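Local coordinates for protein beta-n-acetylhexosaminidase (Streptococcus pneumoniae, PDB 4AZI) that hydrolyses terminal, non-reducing beta-linked N-acetyl-D-hexosamine residues as a family 20 glycoside hydrolase catalytic module, at residues L345-A350 with L397-Q402; F357-N362 with A403-L408; E366-I371 with T391-N396. The protein carries 2 engineered substitutions. All coordinates share one frame; numbering follows the deposited sequence.

Contact 1: L345-A350 with L397-Q402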
# COMPACT_ATOMS: atom_id res chain seq x y z
N LEU A 345 -3.27 16.42 5.38
CA LEU A 345 -2.05 15.93 4.74
C LEU A 345 -2.31 15.58 3.27
O LEU A 345 -1.55 16.00 2.39
CB LEU A 345 -1.48 14.73 5.51
CG LEU A 345 -0.10 14.18 5.14
CD1 LEU A 345 0.96 15.26 5.06
CD2 LEU A 345 0.31 13.11 6.14
N MET A 346 -3.38 14.83 3.01
CA MET A 346 -3.80 14.50 1.66
C MET A 346 -4.07 15.73 0.80
O MET A 346 -3.65 15.78 -0.35
CB MET A 346 -5.06 13.62 1.67
CG MET A 346 -4.82 12.21 2.16
SD MET A 346 -6.36 11.31 2.36
CE MET A 346 -6.81 11.04 0.65
N THR A 347 -4.77 16.72 1.37
CA THR A 347 -5.12 17.94 0.65
C THR A 347 -3.88 18.75 0.27
O THR A 347 -3.76 19.22 -0.86
CB THR A 347 -6.11 18.81 1.48
OG1 THR A 347 -7.28 18.04 1.78
CG2 THR A 347 -6.51 20.07 0.72
N ALA A 348 -2.95 18.88 1.22
CA ALA A 348 -1.68 19.58 0.99
C ALA A 348 -0.87 18.99 -0.17
O ALA A 348 -0.39 19.73 -1.03
CB ALA A 348 -0.85 19.60 2.27
N PHE A 349 -0.74 17.67 -0.20
CA PHE A 349 -0.05 16.96 -1.30
C PHE A 349 -0.74 17.20 -2.65
O PHE A 349 -0.07 17.45 -3.65
CB PHE A 349 0.06 15.46 -0.98
CG PHE A 349 1.06 14.70 -1.83
CD1 PHE A 349 2.31 15.25 -2.13
CD2 PHE A 349 0.76 13.42 -2.29
CE1 PHE A 349 3.22 14.54 -2.91
CE2 PHE A 349 1.67 12.71 -3.06
CZ PHE A 349 2.91 13.26 -3.36
N ALA A 350 -2.07 17.15 -2.66
CA ALA A 350 -2.83 17.43 -3.89
C ALA A 350 -2.67 18.89 -4.31
O ALA A 350 -2.45 19.17 -5.49
CB ALA A 350 -4.30 17.07 -3.71
N LEU A 397 -9.76 16.82 -16.83
CA LEU A 397 -9.32 18.03 -16.13
C LEU A 397 -8.55 17.74 -14.84
O LEU A 397 -8.91 16.84 -14.08
CB LEU A 397 -10.51 18.98 -15.87
CG LEU A 397 -11.21 19.54 -17.12
CD1 LEU A 397 -12.55 20.18 -16.76
CD2 LEU A 397 -10.33 20.53 -17.87
N ASN A 398 -7.47 18.49 -14.63
CA ASN A 398 -6.67 18.36 -13.42
C ASN A 398 -7.16 19.32 -12.34
O ASN A 398 -8.09 20.10 -12.58
CB ASN A 398 -5.16 18.50 -13.71
CG ASN A 398 -4.75 19.89 -14.17
OD1 ASN A 398 -5.30 20.90 -13.75
ND2 ASN A 398 -3.74 19.94 -15.04
N ARG A 399 -6.53 19.27 -11.17
CA ARG A 399 -6.94 20.07 -10.01
C ARG A 399 -6.84 21.61 -10.22
O ARG A 399 -7.47 22.39 -9.49
CB ARG A 399 -6.17 19.61 -8.76
CG ARG A 399 -6.80 20.00 -7.44
CD ARG A 399 -6.16 19.29 -6.25
NE ARG A 399 -6.47 19.98 -5.00
CZ ARG A 399 -7.62 19.87 -4.33
NH1 ARG A 399 -8.58 19.07 -4.76
NH2 ARG A 399 -7.80 20.56 -3.21
N ASN A 400 -6.08 22.05 -11.22
CA ASN A 400 -6.04 23.47 -11.58
C ASN A 400 -7.35 24.00 -12.15
O ASN A 400 -7.58 25.21 -12.16
CB ASN A 400 -4.92 23.74 -12.57
CG ASN A 400 -3.55 23.70 -11.92
OD1 ASN A 400 -3.30 24.43 -10.97
ND2 ASN A 400 -2.67 22.85 -12.44
N LYS A 401 -8.21 23.09 -12.62
CA LYS A 401 -9.36 23.45 -13.44
C LYS A 401 -10.73 23.08 -12.85
O LYS A 401 -11.65 22.68 -13.58
CB LYS A 401 -9.21 22.85 -14.84
CG LYS A 401 -8.00 23.35 -15.62
CD LYS A 401 -8.14 24.82 -15.99
CE LYS A 401 -6.80 25.41 -16.44
NZ LYS A 401 -6.39 24.89 -17.77
N GLN A 402 -10.88 23.25 -11.54
CA GLN A 402 -12.15 22.95 -10.88
C GLN A 402 -13.26 23.90 -11.34
O GLN A 402 -14.35 23.46 -11.69
CB GLN A 402 -12.02 22.99 -9.35
CG GLN A 402 -13.20 22.35 -8.62
CD GLN A 402 -13.46 20.92 -9.06
OE1 GLN A 402 -12.54 20.12 -9.19
NE2 GLN A 402 -14.73 20.60 -9.30
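The last helix of the TIM barrel, 339-352, which follows the eighth barrel strand, meets the loop leading into helix 402-414 where Ala350 and, more distantly, Thr347 touch Arg399. The arginine carries the contact from the loop side. Its CG stands anti to the backbone N (chi1 -160°) and the chain runs on extended to NE, which brings the aliphatic part of the side chain against the end of segment 345-350. Arg399 CD lies 3.9 Å from Ala350 CB and 3.8 Å from Ala350 O. The same methyl, Ala350 CB, is 3.9 Å from Arg399 NE. One helical turn earlier, Thr347 CG2 approaches Arg399 NH2 at 4.2 Å, the two side chains crossing at about a right angle. Thr347 turns its hydroxyl elsewhere, to Phe343 O in its own helix, and offers the arginine only a methyl. Leu37 of helix 24-37 touches Thr347 and Arg399. In the loop, Asn398 OD1 accepts from Asn400 N at 2.9 Å, an Asx turn that bends the chain just ahead of Lys401, the N-cap of helix 402-414. No hydrogen bond joins the two segments: Arg399 lays its CD methylene and NE against Ala350, while NH2 forms a salt bridge with Asp351, just beyond Ala350. The carboxylate and the nearby C-terminal end of helix 339-352 would both be expected to favour the guanidinium charge there.

Contact 2: F357-N362 with A403-L408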
# COMPACT_ATOMS: atom_id res chain seq x y z
N PHE A 357 -2.87 15.80 -10.01
CA PHE A 357 -4.13 15.36 -9.43
C PHE A 357 -5.34 15.76 -10.26
O PHE A 357 -5.38 16.86 -10.82
CB PHE A 357 -4.25 15.90 -8.00
CG PHE A 357 -3.34 15.21 -7.02
CD1 PHE A 357 -1.97 15.48 -7.02
CD2 PHE A 357 -3.83 14.27 -6.13
CE1 PHE A 357 -1.12 14.83 -6.13
CE2 PHE A 357 -2.99 13.62 -5.24
CZ PHE A 357 -1.63 13.90 -5.23
N ARG A 358 -6.32 14.87 -10.32
CA ARG A 358 -7.57 15.14 -11.03
C ARG A 358 -8.38 16.22 -10.34
O ARG A 358 -8.27 16.42 -9.12
CB ARG A 358 -8.43 13.87 -11.14
CG ARG A 358 -7.95 12.84 -12.15
CD ARG A 358 -8.95 11.70 -12.28
NE ARG A 358 -9.97 11.99 -13.29
CZ ARG A 358 -11.10 11.30 -13.45
NH1 ARG A 358 -11.39 10.27 -12.66
NH2 ARG A 358 -11.95 11.65 -14.41
N ALA A 359 -9.19 16.91 -11.14
CA ALA A 359 -10.28 17.74 -10.61
C ALA A 359 -11.27 16.84 -9.87
O ALA A 359 -11.20 15.61 -9.96
CB ALA A 359 -10.96 18.49 -11.75
N ASN A 360 -12.19 17.45 -9.13
CA ASN A 360 -13.20 16.70 -8.38
C ASN A 360 -14.42 16.43 -9.25
O ASN A 360 -15.17 17.35 -9.60
CB ASN A 360 -13.59 17.46 -7.10
CG ASN A 360 -14.62 16.73 -6.27
OD1 ASN A 360 -15.08 15.63 -6.61
ND2 ASN A 360 -15.00 17.34 -5.16
N TYR A 361 -14.62 15.15 -9.56
CA TYR A 361 -15.67 14.71 -10.48
C TYR A 361 -16.93 14.19 -9.79
O TYR A 361 -17.81 13.64 -10.45
CB TYR A 361 -15.11 13.67 -11.45
CG TYR A 361 -14.38 14.32 -12.60
CD1 TYR A 361 -15.07 14.73 -13.74
CD2 TYR A 361 -13.00 14.55 -12.54
CE1 TYR A 361 -14.42 15.35 -14.79
CE2 TYR A 361 -12.34 15.16 -13.59
CZ TYR A 361 -13.05 15.57 -14.70
OH TYR A 361 -12.41 16.19 -15.74
N ASN A 362 -17.02 14.39 -8.48
CA ASN A 362 -18.16 13.86 -7.71
C ASN A 362 -19.49 14.54 -8.00
O ASN A 362 -20.50 13.87 -8.19
CB ASN A 362 -17.87 13.84 -6.21
CG ASN A 362 -17.01 12.65 -5.81
OD1 ASN A 362 -17.41 11.49 -5.95
ND2 ASN A 362 -15.81 12.95 -5.30
N ALA A 403 -12.97 25.20 -11.32
CA ALA A 403 -13.92 26.22 -11.77
C ALA A 403 -14.46 25.88 -13.16
O ALA A 403 -15.67 25.93 -13.40
CB ALA A 403 -13.27 27.59 -11.76
N GLU A 404 -13.55 25.49 -14.05
CA GLU A 404 -13.87 25.13 -15.42
C GLU A 404 -14.79 23.91 -15.49
O GLU A 404 -15.78 23.93 -16.22
CB GLU A 404 -12.57 24.91 -16.23
CG GLU A 404 -11.75 26.17 -16.51
CD GLU A 404 -10.98 26.72 -15.30
OE1 GLU A 404 -11.10 26.18 -14.17
OE2 GLU A 404 -10.23 27.70 -15.48
N LEU A 405 -14.47 22.87 -14.72
CA LEU A 405 -15.35 21.70 -14.60
C LEU A 405 -16.72 22.05 -14.00
O LEU A 405 -17.75 21.57 -14.48
CB LEU A 405 -14.69 20.59 -13.76
CG LEU A 405 -15.48 19.29 -13.54
CD1 LEU A 405 -15.90 18.64 -14.85
CD2 LEU A 405 -14.67 18.32 -12.70
N ASP A 406 -16.72 22.89 -12.97
CA ASP A 406 -17.95 23.31 -12.32
C ASP A 406 -18.93 23.98 -13.28
O ASP A 406 -20.13 23.70 -13.24
CB ASP A 406 -17.65 24.22 -11.13
CG ASP A 406 -16.86 23.51 -10.03
OD1 ASP A 406 -16.88 22.26 -9.96
OD2 ASP A 406 -16.23 24.21 -9.22
N THR A 407 -18.40 24.85 -14.14
CA THR A 407 -19.19 25.51 -15.20
C THR A 407 -19.82 24.48 -16.12
O THR A 407 -20.99 24.60 -16.49
CB THR A 407 -18.32 26.47 -16.04
OG1 THR A 407 -17.62 27.37 -15.17
CG2 THR A 407 -19.18 27.27 -17.05
N LEU A 408 -19.05 23.46 -16.49
CA LEU A 408 -19.55 22.38 -17.34
C LEU A 408 -20.66 21.59 -16.66
O LEU A 408 -21.64 21.22 -17.31
CB LEU A 408 -18.42 21.44 -17.77
CG LEU A 408 -17.38 22.00 -18.76
CD1 LEU A 408 -16.31 20.97 -19.05
CD2 LEU A 408 -18.03 22.49 -20.05
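Asn360 OD1 is gripped by two donors of Asn362: the backbone N at 3.0 Å and the amide ND2 at 3.1 Å. They reach the oxygen from opposite faces of its carbonyl plane, and the backbone bond is the straighter, with an N-H...O angle of 163°. The backbone bond makes an Asx turn as the chain enters helix 362-368, and the ND2 bond further holds the Asn360 amide. The backbone oxygen of the same residue is touched from the side by Leu405, Asn360 O lying 3.3 Å from Leu405 CD2, a tight approach for a methyl. Segment 357-362 belongs to the connection that leaves the last helix of the TIM barrel, and Leu405 projects into it from helix 402-414, the C-terminal helix of the model. With CG anti to the backbone N (chi1 180°), Leu405 sends both its methyls at Tyr361. CD2 sits over the middle of the ring in a CH-pi contact, 3.6 Å from the centroid of the Tyr361 ring and 11° off the ring normal, while Leu405 CD1 rests 3.6 Å from Tyr361 CE1. CD2 also packs against Ala359 CB at 3.8 Å, so this one methyl is held among a carbonyl oxygen, an aromatic face and an alanine methyl. On the opposite face of the ring, Arg358 NH2 lies 3.5 Å above the plane, displaced toward the rim. The Tyr361 hydroxyl is hydrogen-bonded to Asn394 O and Leu397 N, and Arg358 NH2 to Tyr395 O, all three in the loop before helix 402-414.

Contact 3: E366-I371 with T391-N396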
# COMPACT_ATOMS: atom_id res chain seq x y z
N GLU A 366 -23.07 12.94 -9.62
CA GLU A 366 -24.36 13.21 -8.97
C GLU A 366 -25.37 13.81 -9.94
O GLU A 366 -26.56 13.46 -9.90
CB GLU A 366 -24.19 14.13 -7.76
CG GLU A 366 -23.55 13.46 -6.55
CD GLU A 366 -23.15 14.46 -5.46
OE1 GLU A 366 -23.48 15.66 -5.58
OE2 GLU A 366 -22.49 14.03 -4.49
N GLU A 367 -24.92 14.73 -10.79
CA GLU A 367 -25.79 15.31 -11.81
C GLU A 367 -26.18 14.30 -12.90
O GLU A 367 -27.32 14.30 -13.36
CB GLU A 367 -25.19 16.58 -12.42
CG GLU A 367 -25.37 17.83 -11.57
CD GLU A 367 -26.83 18.12 -11.23
OE1 GLU A 367 -27.59 18.54 -12.12
OE2 GLU A 367 -27.21 17.90 -10.05
N LEU A 368 -25.23 13.45 -13.31
CA LEU A 368 -25.50 12.41 -14.30
C LEU A 368 -26.54 11.39 -13.82
O LEU A 368 -27.40 10.97 -14.59
CB LEU A 368 -24.21 11.69 -14.74
CG LEU A 368 -23.25 12.41 -15.69
CD1 LEU A 368 -22.00 11.59 -15.92
CD2 LEU A 368 -23.92 12.75 -17.02
N ALA A 369 -26.46 11.02 -12.54
CA ALA A 369 -27.39 10.06 -11.96
C ALA A 369 -28.83 10.58 -11.88
O ALA A 369 -29.76 9.81 -11.61
CB ALA A 369 -26.90 9.60 -10.59
N LYS A 370 -29.01 11.88 -12.11
CA LYS A 370 -30.34 12.52 -12.10
C LYS A 370 -31.08 12.41 -13.43
O LYS A 370 -32.27 12.76 -13.52
CB LYS A 370 -30.22 13.99 -11.67
CG LYS A 370 -29.86 14.19 -10.21
CD LYS A 370 -29.68 15.65 -9.88
CE LYS A 370 -29.24 15.84 -8.44
NZ LYS A 370 -29.11 17.28 -8.09
N ILE A 371 -30.39 11.95 -14.47
CA ILE A 371 -31.00 11.72 -15.79
C ILE A 371 -31.95 10.52 -15.73
O ILE A 371 -31.70 9.58 -14.98
CB ILE A 371 -29.93 11.49 -16.87
N THR A 391 -22.13 16.18 -24.16
CA THR A 391 -21.02 16.18 -25.11
C THR A 391 -19.92 17.16 -24.68
O THR A 391 -18.74 16.94 -24.97
CB THR A 391 -21.49 16.51 -26.54
OG1 THR A 391 -22.67 15.76 -26.84
CG2 THR A 391 -20.41 16.18 -27.57
N ALA A 392 -20.32 18.21 -23.96
CA ALA A 392 -19.41 19.28 -23.54
C ALA A 392 -18.57 18.93 -22.30
O ALA A 392 -17.62 19.64 -21.96
CB ALA A 392 -20.18 20.57 -23.32
N LEU A 393 -18.93 17.84 -21.62
CA LEU A 393 -18.23 17.38 -20.43
C LEU A 393 -16.78 16.98 -20.74
O LEU A 393 -16.52 16.31 -21.73
CB LEU A 393 -18.97 16.21 -19.78
CG LEU A 393 -20.41 16.45 -19.30
CD1 LEU A 393 -20.99 15.17 -18.70
CD2 LEU A 393 -20.49 17.60 -18.31
N ASN A 394 -15.86 17.41 -19.89
CA ASN A 394 -14.44 17.11 -20.05
C ASN A 394 -13.98 16.24 -18.87
O ASN A 394 -13.94 16.72 -17.73
CB ASN A 394 -13.61 18.40 -20.11
CG ASN A 394 -12.15 18.16 -20.49
OD1 ASN A 394 -11.62 17.07 -20.33
ND2 ASN A 394 -11.50 19.22 -20.97
N TYR A 395 -13.65 14.98 -19.16
CA TYR A 395 -13.23 14.04 -18.12
C TYR A 395 -11.72 14.07 -17.82
O TYR A 395 -11.23 13.35 -16.95
CB TYR A 395 -13.70 12.62 -18.46
CG TYR A 395 -15.21 12.46 -18.36
CD1 TYR A 395 -15.81 12.12 -17.15
CD2 TYR A 395 -16.03 12.67 -19.47
CE1 TYR A 395 -17.18 11.98 -17.04
CE2 TYR A 395 -17.41 12.53 -19.37
CZ TYR A 395 -17.98 12.19 -18.16
OH TYR A 395 -19.35 12.05 -18.04
N ASN A 396 -11.01 14.96 -18.51
CA ASN A 396 -9.55 15.00 -18.46
C ASN A 396 -8.95 16.17 -17.67
O ASN A 396 -7.78 16.49 -17.84
CB ASN A 396 -8.98 15.01 -19.89
CG ASN A 396 -9.59 13.94 -20.77
OD1 ASN A 396 -9.74 12.79 -20.37
ND2 ASN A 396 -9.93 14.32 -21.99
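Leu368, Leu393 and Tyr395 all place CG beside the backbone N and anti to the carbonyl carbon, with chi1 of -75°, -61° and -69°; in the two leucines the chain continues extended to one methyl. These torsions let the fork of Leu368, on helix 362-368, reach both partners at once. One branch, Leu368 CD2, comes to 4.2 Å from Leu393 CD1, where the leucines lie antiparallel, side by side. The other branch, Leu368 CD1, lies 3.4 Å from Tyr395 OH. The tyrosine points back at Leu368 and is met through its phenolic oxygen. One turn back along the same helix, Leu364 also receives Leu393 and Tyr395, which extends the apolar patch.

Each backbone bends next to the contact. Leu368 opens a type I turn closed by the bond from Ile371 N to Leu368 O, 3.1 Å long. Lys370 NZ, within the turn, reaches back to Glu367 OE2 at 2.8 Å in a salt bridge, meeting the carboxylate oxygen nearly along its C-O axis. Glu367 itself touches Val409, Leu412 and Lys413 of helix 402-414. On the facing loop, after helix 380-391, Asn394 OD1 accepts from Asn396 N at 2.9 Å, and this Asx turn encloses Tyr395.

The meeting lies at the surface, and Leu393 and Tyr395 also touch a neighbouring molecule in the crystal. With no hydrogen bond or salt bridge across it, the interface rests on two contacts, one methyl to methyl and one methyl to hydroxyl oxygen; such van der Waals contacts impose little directional preference.

From the N terminus, the chain first completes the eight-stranded barrel, whose final helix, 339-352, supplies the early segment of contact 1. The connection 357-362 then begins contact 2, and helix 362-368 begins contact 3. After an unmodelled gap at 373-377 and helix 380-391, contact 3 is the first to close, at 391-396; contact 1 follows at 397-402 and contact 2 at 403-408. Contact 3 is thus nested within the loops of both others, while contacts 1 and 2 cross. Arg399 N, probably hydrogen-bonded to Phe357 O, links these two directly. Contact 1 ties the last barrel helix and contact 3 helix 362-368 to the loop before helix 402-414; contact 2 ties the 357-362 connection to that helix.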